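Local structure of malate dehydrogenase (Picrophilus torridus, 4BGV) at residues Y30-V35 with S68-M73; G75-V80 with E117-V122. The protein probably catalyses the reversible, NAD-dependent oxidation of malate to oxaloacetate, a step of the tricarboxylic acid cycle. All blocks are in the same frame, centred on the assembly; numbering follows the deposited sequence. Where two conformers were deposited one is given.

Interaction 1 of 2, residues Y30-V35 with S68-M73; sequences YIFDIV and SKYAEM
Strand residues Tyr30 and Phe32 face a 3-10 turn, 68-73, with the nearest CA atoms, Tyr30 and Met73, 7.3 Å apart and no backbone hydrogen bond between the two segments. Phe32 has the largest share of the contact. Its CG stands beside the backbone N, chi1 -58°, and the ring reaches out from the strand over the turn. Met73 lies over one face: its CG packs on Phe32 CZ at 3.4 Å, and its SD sits 4.8 Å from the ring centroid, a Met-aromatic contact. Glu72 CB comes up at the ring edge, in its plane, 3.8 Å from Phe32 CE2, and the carbonyl oxygen Lys69 O lies near the same plane, 3.5 Å from Phe32 CE2. The Tyr70 ring is nearly parallel to that of Phe32, planes at 23°, but slid so far aside that the two barely overlap, with centroids 5.8 Å apart. Tyr30 sets its CD2 3.3 Å from Glu72 O, an oxygen that also accepts from Lys4 NZ. With no hydrogen bond across the contact, the turn is held against the strand by dispersion, probably aided by the weak attraction of Lys69 O for the positive edge of the Phe32 ring.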
loop_
_atom_site.group_PDB
_atom_site.type_symbol
_atom_site.label_atom_id
_atom_site.label_comp_id
_atom_site.label_asym_id
_atom_site.label_seq_id
_atom_site.Cartn_x
_atom_site.Cartn_y
_atom_site.Cartn_z
ATOM N N TYR A 30 -18.846 5.030 -9.486
ATOM C CA TYR A 30 -19.928 5.970 -9.798
ATOM C C TYR A 30 -20.823 6.179 -8.570
ATOM O O TYR A 30 -21.313 5.204 -7.974
ATOM C CB TYR A 30 -20.786 5.463 -10.962
ATOM C CG TYR A 30 -20.150 5.604 -12.337
ATOM C CD1 TYR A 30 -18.780 5.738 -12.484
ATOM C CD2 TYR A 30 -20.938 5.621 -13.489
ATOM C CE1 TYR A 30 -18.201 5.873 -13.741
ATOM C CE2 TYR A 30 -20.372 5.748 -14.742
ATOM C CZ TYR A 30 -19.005 5.873 -14.864
ATOM O OH TYR A 30 -18.430 6.003 -16.117
ATOM N N ILE A 31 -21.024 7.441 -8.184
ATOM C CA ILE A 31 -21.763 7.754 -6.955
ATOM C C ILE A 31 -23.103 8.363 -7.342
ATOM O O ILE A 31 -23.179 9.138 -8.296
ATOM C CB ILE A 31 -20.986 8.752 -6.045
ATOM C CG1 ILE A 31 -19.521 8.322 -5.887
ATOM C CG2 ILE A 31 -21.644 8.881 -4.666
ATOM C CD1 ILE A 31 -18.703 9.310 -5.090
ATOM N N PHE A 32 -24.157 7.998 -6.607
ATOM C CA PHE A 32 -25.515 8.477 -6.883
ATOM C C PHE A 32 -26.181 9.026 -5.622
ATOM O O PHE A 32 -26.050 8.453 -4.542
ATOM C CB PHE A 32 -26.378 7.341 -7.459
ATOM C CG PHE A 32 -25.822 6.751 -8.729
ATOM C CD1 PHE A 32 -24.789 5.811 -8.684
ATOM C CD2 PHE A 32 -26.308 7.156 -9.964
ATOM C CE1 PHE A 32 -24.250 5.289 -9.856
ATOM C CE2 PHE A 32 -25.791 6.630 -11.141
ATOM C CZ PHE A 32 -24.755 5.693 -11.090
ATOM N N ASP A 33 -26.899 10.137 -5.768
ATOM C CA ASP A 33 -27.650 10.711 -4.664
ATOM C C ASP A 33 -28.767 11.601 -5.194
ATOM O O ASP A 33 -28.610 12.302 -6.201
ATOM C CB ASP A 33 -26.755 11.511 -3.711
ATOM C CG ASP A 33 -27.378 11.658 -2.321
ATOM O OD1 ASP A 33 -28.284 12.500 -2.161
ATOM O OD2 ASP A 33 -27.000 10.901 -1.398
ATOM N N ILE A 34 -29.896 11.572 -4.493
ATOM C CA ILE A 34 -31.065 12.329 -4.889
ATOM C C ILE A 34 -30.883 13.831 -4.652
ATOM O O ILE A 34 -31.583 14.648 -5.251
ATOM C CB ILE A 34 -32.321 11.824 -4.120
ATOM C CG1 ILE A 34 -33.602 12.420 -4.701
ATOM C CG2 ILE A 34 -32.198 12.128 -2.636
ATOM C CD1 ILE A 34 -34.390 11.441 -5.548
ATOM N N VAL A 35 -29.934 14.197 -3.795
ATOM C CA VAL A 35 -29.675 15.605 -3.510
ATOM C C VAL A 35 -28.813 16.240 -4.599
ATOM O O VAL A 35 -27.703 15.798 -4.845
ATOM C CB VAL A 35 -28.988 15.781 -2.147
ATOM C CG1 VAL A 35 -28.613 17.243 -1.915
ATOM C CG2 VAL A 35 -29.905 15.281 -1.038
ATOM N N SER A 68 -33.981 8.462 -14.196
ATOM C CA SER A 68 -33.306 8.105 -15.438
ATOM C C SER A 68 -31.775 8.096 -15.282
ATOM O O SER A 68 -31.073 7.367 -15.983
ATOM C CB SER A 68 -33.719 9.044 -16.569
ATOM O OG SER A 68 -33.316 10.373 -16.289
ATOM N N LYS A 69 -31.261 8.899 -14.354
ATOM C CA LYS A 69 -29.816 8.922 -14.087
ATOM C C LYS A 69 -29.254 7.594 -13.585
ATOM O O LYS A 69 -28.056 7.337 -13.711
ATOM C CB LYS A 69 -29.458 10.053 -13.126
ATOM C CG LYS A 69 -29.400 11.417 -13.820
ATOM C CD LYS A 69 -28.108 11.565 -14.593
ATOM C CE LYS A 69 -28.247 12.598 -15.693
ATOM N NZ LYS A 69 -28.940 13.823 -15.202
ATOM N N TYR A 70 -30.102 6.740 -13.019
ATOM C CA TYR A 70 -29.640 5.419 -12.583
ATOM C C TYR A 70 -29.160 4.571 -13.763
ATOM O O TYR A 70 -28.520 3.546 -13.568
ATOM C CB TYR A 70 -30.740 4.667 -11.833
ATOM C CG TYR A 70 -30.866 5.013 -10.368
ATOM C CD1 TYR A 70 -29.822 4.767 -9.485
ATOM C CD2 TYR A 70 -32.042 5.552 -9.860
ATOM C CE1 TYR A 70 -29.942 5.058 -8.140
ATOM C CE2 TYR A 70 -32.174 5.837 -8.513
ATOM C CZ TYR A 70 -31.123 5.590 -7.661
ATOM O OH TYR A 70 -31.244 5.878 -6.323
ATOM N N ALA A 71 -29.478 4.998 -14.986
ATOM C CA ALA A 71 -28.957 4.328 -16.183
ATOM C C ALA A 71 -27.425 4.251 -16.177
ATOM O O ALA A 71 -26.841 3.323 -16.742
ATOM C CB ALA A 71 -29.468 5.023 -17.462
ATOM N N GLU A 72 -26.785 5.220 -15.518
ATOM C CA GLU A 72 -25.335 5.248 -15.369
ATOM C C GLU A 72 -24.742 4.095 -14.539
ATOM O O GLU A 72 -23.528 3.914 -14.515
ATOM C CB GLU A 72 -24.873 6.608 -14.811
ATOM C CG GLU A 72 -25.175 7.794 -15.732
ATOM C CD GLU A 72 -24.287 7.817 -16.960
ATOM O OE1 GLU A 72 -23.384 6.958 -17.056
ATOM O OE2 GLU A 72 -24.485 8.697 -17.829
ATOM N N MET A 73 -25.584 3.301 -13.887
ATOM C CA MET A 73 -25.105 2.117 -13.165
ATOM C C MET A 73 -24.805 0.950 -14.096
ATOM O O MET A 73 -24.193 -0.019 -13.674
ATOM C CB MET A 73 -26.125 1.649 -12.110
ATOM C CG MET A 73 -26.381 2.654 -10.995
ATOM S SD MET A 73 -27.280 1.879 -9.633
ATOM C CE MET A 73 -28.786 1.340 -10.432
#

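Interaction 2 of 2, residues G75-V80 with E117-V122; sequences GSDVIV and ESKIVV
Ser76 O takes a short bond from Ser118 OG at 2.6 Å, with the donor above the carbonyl plane, while just before it a water accepts from Gly75 N and donates to Glu117 OE1, bridging the loops ahead of the strands; Ser76 OG itself turns to Met73 O. The backbone oxygen of Asp77 accepts from Lys119 N at 2.9 Å. In one of its two deposited conformers, with CG anti to the backbone N (chi1 -172°), Asp77 OD1 forms a salt bridge with Lys119 NZ at 2.8 Å. Bends at chi2 and chi3 fold the lysine chain back so that CE lies against Asp77 O and NZ reaches OD1; the ammonium meets the syn side of that oxygen, 31° out of the carboxylate plane. Lys119 NZ also has a weak hydrogen bond to Lys282 O. Cutting Lys119 back to an alanine is likely to leave the Asp77 carboxylate without this charged mate and open a gap beside Asp77 O, where CE now lies. Val78 then sets CG1 4.1 Å from Val121 CG2, on the sheet face that carries Lys119. Ile79 is gripped on both backbone sides: its N donates to Lys119 O, nearly straight on to the carbonyl, and its O accepts from Val121 N, both at 2.9 Å. Its side chain, on the other face, lays CD1 against Ser118 and CB 3.9 Å from Ile120 CD1. Val80 returns to the Val78 face, CG1 near Val121 O, against Val242 of helix 232-246. The axes of strands 78-80 and 119-122 run 4.7 Å apart at 19°, adjacent parallel strands joined through helix 93-114: a beta-alpha-beta crossover of the Rossmann-type NAD-binding domain.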
loop_
_atom_site.group_PDB
_atom_site.type_symbol
_atom_site.label_atom_id
_atom_site.label_comp_id
_atom_site.label_asym_id
_atom_site.label_seq_id
_atom_site.Cartn_x
_atom_site.Cartn_y
_atom_site.Cartn_z
ATOM N N GLY A 75 -23.560 -1.952 -16.185
ATOM C CA GLY A 75 -22.282 -2.637 -16.200
ATOM C C GLY A 75 -21.530 -2.627 -14.879
ATOM O O GLY A 75 -20.351 -2.968 -14.841
ATOM N N SER A 76 -22.200 -2.237 -13.795
ATOM C CA SER A 76 -21.566 -2.259 -12.482
ATOM C C SER A 76 -21.378 -3.703 -12.026
ATOM O O SER A 76 -22.305 -4.504 -12.095
ATOM C CB SER A 76 -22.427 -1.515 -11.447
ATOM O OG SER A 76 -22.473 -0.111 -11.705
ATOM N N ASP A 77 -20.181 -4.046 -11.566
ATOM C CA ASP A 77 -19.963 -5.377 -11.019
ATOM C C ASP A 77 -20.620 -5.474 -9.646
ATOM O O ASP A 77 -21.195 -6.506 -9.300
ATOM C CB ASP A 77 -18.471 -5.683 -10.913
ATOM C CG ASP A 77 -18.201 -7.129 -10.541
ATOM O OD1 ASP A 77 -18.841 -8.029 -11.127
ATOM O OD2 ASP A 77 -17.346 -7.366 -9.662
ATOM N N VAL A 78 -20.522 -4.390 -8.872
ATOM C CA VAL A 78 -21.106 -4.309 -7.541
ATOM C C VAL A 78 -21.829 -2.984 -7.388
ATOM O O VAL A 78 -21.354 -1.955 -7.863
ATOM C CB VAL A 78 -20.031 -4.441 -6.432
ATOM C CG1 VAL A 78 -20.633 -4.193 -5.044
ATOM C CG2 VAL A 78 -19.379 -5.824 -6.507
ATOM N N ILE A 79 -23.002 -3.030 -6.761
ATOM C CA ILE A 79 -23.706 -1.827 -6.338
ATOM C C ILE A 79 -23.806 -1.840 -4.813
ATOM O O ILE A 79 -24.238 -2.830 -4.221
ATOM C CB ILE A 79 -25.127 -1.795 -6.922
ATOM C CG1 ILE A 79 -25.049 -1.799 -8.450
ATOM C CG2 ILE A 79 -25.921 -0.572 -6.403
ATOM C CD1 ILE A 79 -26.412 -1.905 -9.135
ATOM N N VAL A 80 -23.395 -0.745 -4.189
ATOM C CA VAL A 80 -23.435 -0.609 -2.744
ATOM C C VAL A 80 -24.619 0.292 -2.394
ATOM O O VAL A 80 -24.678 1.447 -2.830
ATOM C CB VAL A 80 -22.133 0.053 -2.223
ATOM C CG1 VAL A 80 -22.153 0.132 -0.704
ATOM C CG2 VAL A 80 -20.909 -0.723 -2.705
ATOM N N GLU A 117 -27.563 -7.298 -13.577
ATOM C CA GLU A 117 -26.475 -8.276 -13.516
ATOM C C GLU A 117 -25.522 -8.051 -12.332
ATOM O O GLU A 117 -24.630 -8.858 -12.087
ATOM C CB GLU A 117 -25.690 -8.260 -14.830
ATOM C CG GLU A 117 -26.572 -8.286 -16.092
ATOM C CD GLU A 117 -27.012 -6.892 -16.548
ATOM O OE1 GLU A 117 -26.736 -5.903 -15.824
ATOM O OE2 GLU A 117 -27.628 -6.787 -17.635
ATOM N N SER A 118 -25.717 -6.961 -11.593
ATOM C CA SER A 118 -24.803 -6.596 -10.502
ATOM C C SER A 118 -24.911 -7.477 -9.253
ATOM O O SER A 118 -25.978 -8.009 -8.953
ATOM C CB SER A 118 -25.041 -5.139 -10.088
ATOM O OG SER A 118 -24.759 -4.264 -11.165
ATOM N N LYS A 119 -23.800 -7.627 -8.538
ATOM C CA LYS A 119 -23.859 -8.120 -7.160
ATOM C C LYS A 119 -24.158 -6.921 -6.256
ATOM O O LYS A 119 -23.690 -5.813 -6.513
ATOM C CB LYS A 119 -22.548 -8.791 -6.743
ATOM C CG LYS A 119 -22.393 -10.272 -7.146
ATOM C CD LYS A 119 -22.097 -10.452 -8.630
ATOM C CE LYS A 119 -20.731 -9.872 -9.028
ATOM N NZ LYS A 119 -20.296 -10.274 -10.412
ATOM N N ILE A 120 -24.941 -7.129 -5.204
ATOM C CA ILE A 120 -25.352 -6.010 -4.364
ATOM C C ILE A 120 -24.823 -6.160 -2.950
ATOM O O ILE A 120 -24.921 -7.236 -2.363
ATOM C CB ILE A 120 -26.902 -5.897 -4.293
ATOM C CG1 ILE A 120 -27.523 -6.154 -5.677
ATOM C CG2 ILE A 120 -27.317 -4.532 -3.700
ATOM C CD1 ILE A 120 -27.081 -5.145 -6.765
ATOM N N VAL A 121 -24.255 -5.081 -2.413
ATOM C CA VAL A 121 -23.872 -5.012 -0.997
ATOM C C VAL A 121 -24.767 -3.979 -0.326
ATOM O O VAL A 121 -24.669 -2.777 -0.601
ATOM C CB VAL A 121 -22.383 -4.626 -0.814
ATOM C CG1 VAL A 121 -22.073 -4.366 0.664
ATOM C CG2 VAL A 121 -21.471 -5.747 -1.365
ATOM N N VAL A 122 -25.654 -4.457 0.546
ATOM C CA VAL A 122 -26.649 -3.593 1.174
ATOM C C VAL A 122 -26.166 -3.153 2.550
ATOM O O VAL A 122 -25.782 -3.985 3.362
ATOM C CB VAL A 122 -28.015 -4.318 1.297
ATOM C CG1 VAL A 122 -29.075 -3.385 1.876
ATOM C CG2 VAL A 122 -28.453 -4.826 -0.067
HETATM O O HOH W 1 -26.211 -3.416 -17.038
#

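Interactions 1 and 2 lie on the same parallel sheet, with strand 4-8 between strands 28-33 and 78-81, and their centres are 13 Å apart. They meet directly where Met73 SD of interaction 1 packs 3.9 Å from Ile79 CD1 of interaction 2. Along the chain they follow in series, the turn 68-73 leading into 75-80. Both approach the probable NAD site: the side chain of Phe32, whose neighbour in sequence Asp33 probably binds the cofactor and bonds Ala10 N, is about 6 Å from Gly9 of that site, while the Val80 side chain lies about 4 Å from that of Val123, which probably contacts NAD and directly follows segment 117-122.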